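Local atomic coordinates of COMB10 (Helicobacter pylori, PDB entry 2BHV), a protein that is a core subunit of the Com type IV secretion system, a VirB10 relative probably helping to build the envelope-spanning channel. Residues A[96-101]-A[209-214]. Numbering follows the deposited sequence.
Sequences NKMGEY and KIAPIV
Met-98 and Ala-211 bring their side chains together at the middle of this largely apolar contact, Met-98 CG lying 3.5 Å from Ala-211 CB. The small methyl of Ala-211 lets the loop come close, while the long, flexible methionine bends at its last torsion (chi3 54°) and reaches on to Ile-210, its CE 3.7 Å from the CG2 branch. The two side chains extend in the same direction, alongside each other. At the other end Tyr-101 and Val-214, both buried, meet at an oblique angle: CE2 of the ring is 3.6 Å from Val-214 CB, and the two valine methyls divide between CE2 and CD2. A beta-branched residue suits this place because its fork spreads along the ring.

Among the polar backbone atoms, Gly-99 N approaches Lys-209 O to 3.2 Å, but the angle is too poor for a hydrogen bond. Gly-99 has a positive phi (93°), where a CB would press on the preceding carbonyl; Lys-97, two residues earlier, is the centre of an inverse gamma turn.

The contact joins the loop between strands 87-94 and 103-111 to the linker from helix 196-209 to strand 215-216. Helix 196-209 of the second subunit packs here, its Val-200 against Tyr-101 and its Asn-201 ND2 hydrogen-bonded to Tyr-101 O.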
loop_
_atom_site.group_PDB
_atom_site.type_symbol
_atom_site.label_atom_id
_atom_site.label_comp_id
_atom_site.label_asym_id
_atom_site.label_seq_id
_atom_site.Cartn_x
_atom_site.Cartn_y
_atom_site.Cartn_z
ATOM N N ASN A 96 -14.274 -1.835 5.168
ATOM C CA ASN A 96 -12.914 -2.145 4.738
ATOM C C ASN A 96 -12.799 -3.318 3.732
ATOM O O ASN A 96 -12.614 -4.476 4.134
ATOM C CB ASN A 96 -12.017 -2.387 5.969
ATOM C CG ASN A 96 -11.783 -1.116 6.797
ATOM O OD1 ASN A 96 -11.659 -0.008 6.249
ATOM N ND2 ASN A 96 -11.712 -1.276 8.121
ATOM N N LYS A 97 -12.934 -3.018 2.432
ATOM C CA LYS A 97 -12.300 -3.836 1.363
ATOM C C LYS A 97 -10.807 -3.516 1.493
ATOM O O LYS A 97 -10.262 -2.672 0.753
ATOM C CB LYS A 97 -12.814 -3.471 -0.047
ATOM C CG LYS A 97 -14.189 -4.048 -0.426
ATOM C CD LYS A 97 -14.081 -5.214 -1.417
ATOM C CE LYS A 97 -13.799 -6.537 -0.704
ATOM N NZ LYS A 97 -13.615 -7.680 -1.651
ATOM N N MET A 98 -10.170 -4.199 2.453
ATOM C CA MET A 98 -8.997 -3.660 3.176
ATOM C C MET A 98 -7.723 -3.397 2.348
ATOM O O MET A 98 -7.527 -3.969 1.256
ATOM C CB MET A 98 -8.746 -4.398 4.518
ATOM C CG MET A 98 -9.207 -3.571 5.767
ATOM S SD MET A 98 -9.551 -4.415 7.367
ATOM C CE MET A 98 -8.036 -5.344 7.678
ATOM N N GLY A 99 -6.876 -2.518 2.892
ATOM C CA GLY A 99 -6.011 -1.668 2.079
ATOM C C GLY A 99 -6.770 -0.365 1.874
ATOM O O GLY A 99 -6.442 0.663 2.489
ATOM N N GLU A 100 -7.810 -0.431 1.034
ATOM C CA GLU A 100 -8.734 0.686 0.825
ATOM C C GLU A 100 -9.640 0.958 2.030
ATOM O O GLU A 100 -9.973 0.052 2.805
ATOM C CB GLU A 100 -9.585 0.459 -0.429
ATOM C CG GLU A 100 -10.564 1.599 -0.745
ATOM C CD GLU A 100 -10.810 1.781 -2.238
ATOM O OE1 GLU A 100 -10.608 0.814 -3.006
ATOM O OE2 GLU A 100 -11.202 2.901 -2.645
ATOM N N TYR A 101 -10.035 2.223 2.157
ATOM C CA TYR A 101 -10.884 2.707 3.233
ATOM C C TYR A 101 -12.240 3.085 2.626
ATOM O O TYR A 101 -12.308 3.660 1.531
ATOM C CB TYR A 101 -10.198 3.917 3.868
ATOM C CG TYR A 101 -11.039 4.786 4.778
ATOM C CD1 TYR A 101 -12.028 5.634 4.265
ATOM C CD2 TYR A 101 -10.808 4.805 6.159
ATOM C CE1 TYR A 101 -12.793 6.456 5.117
ATOM C CE2 TYR A 101 -11.564 5.619 7.015
ATOM C CZ TYR A 101 -12.548 6.442 6.490
ATOM O OH TYR A 101 -13.283 7.240 7.335
ATOM N N LYS A 209 -2.231 -4.946 2.915
ATOM C CA LYS A 209 -3.441 -5.780 3.022
ATOM C C LYS A 209 -4.306 -5.386 4.228
ATOM O O LYS A 209 -5.504 -5.132 4.076
ATOM C CB LYS A 209 -3.116 -7.294 3.042
ATOM C CG LYS A 209 -3.195 -8.013 1.666
ATOM C CD LYS A 209 -3.853 -9.398 1.809
ATOM C CE LYS A 209 -3.270 -10.443 0.853
ATOM N NZ LYS A 209 -3.611 -10.208 -0.577
ATOM N N ILE A 210 -3.707 -5.331 5.414
ATOM C CA ILE A 210 -4.406 -4.767 6.567
ATOM C C ILE A 210 -4.417 -3.223 6.448
ATOM O O ILE A 210 -3.503 -2.636 5.863
ATOM C CB ILE A 210 -3.810 -5.272 7.911
ATOM C CG1 ILE A 210 -3.646 -6.802 7.862
ATOM C CG2 ILE A 210 -4.694 -4.841 9.103
ATOM C CD1 ILE A 210 -3.040 -7.434 9.123
ATOM N N ALA A 211 -5.476 -2.588 6.959
ATOM C CA ALA A 211 -5.672 -1.133 6.818
ATOM C C ALA A 211 -5.360 -0.433 8.127
ATOM O O ALA A 211 -5.434 -1.066 9.176
ATOM C CB ALA A 211 -7.107 -0.818 6.375
ATOM N N PRO A 212 -5.011 0.876 8.076
ATOM C CA PRO A 212 -4.706 1.552 9.340
ATOM C C PRO A 212 -5.976 1.994 10.036
ATOM O O PRO A 212 -7.035 2.081 9.417
ATOM C CB PRO A 212 -3.884 2.771 8.906
ATOM C CG PRO A 212 -4.369 3.081 7.519
ATOM C CD PRO A 212 -4.891 1.789 6.918
ATOM N N ILE A 213 -5.873 2.248 11.326
ATOM C CA ILE A 213 -6.965 2.856 12.036
ATOM C C ILE A 213 -7.032 4.310 11.587
ATOM O O ILE A 213 -6.027 5.016 11.559
ATOM C CB ILE A 213 -6.791 2.762 13.572
ATOM C CG1 ILE A 213 -6.227 1.393 13.980
ATOM C CG2 ILE A 213 -8.127 3.045 14.279
ATOM C CD1 ILE A 213 -4.698 1.345 14.069
ATOM N N VAL A 214 -8.216 4.731 11.185
ATOM C CA VAL A 214 -8.450 6.102 10.808
ATOM C C VAL A 214 -9.523 6.695 11.710
ATOM O O VAL A 214 -10.628 6.165 11.825
ATOM C CB VAL A 214 -8.908 6.216 9.366
ATOM C CG1 VAL A 214 -9.205 7.667 9.026
ATOM C CG2 VAL A 214 -7.864 5.669 8.447
#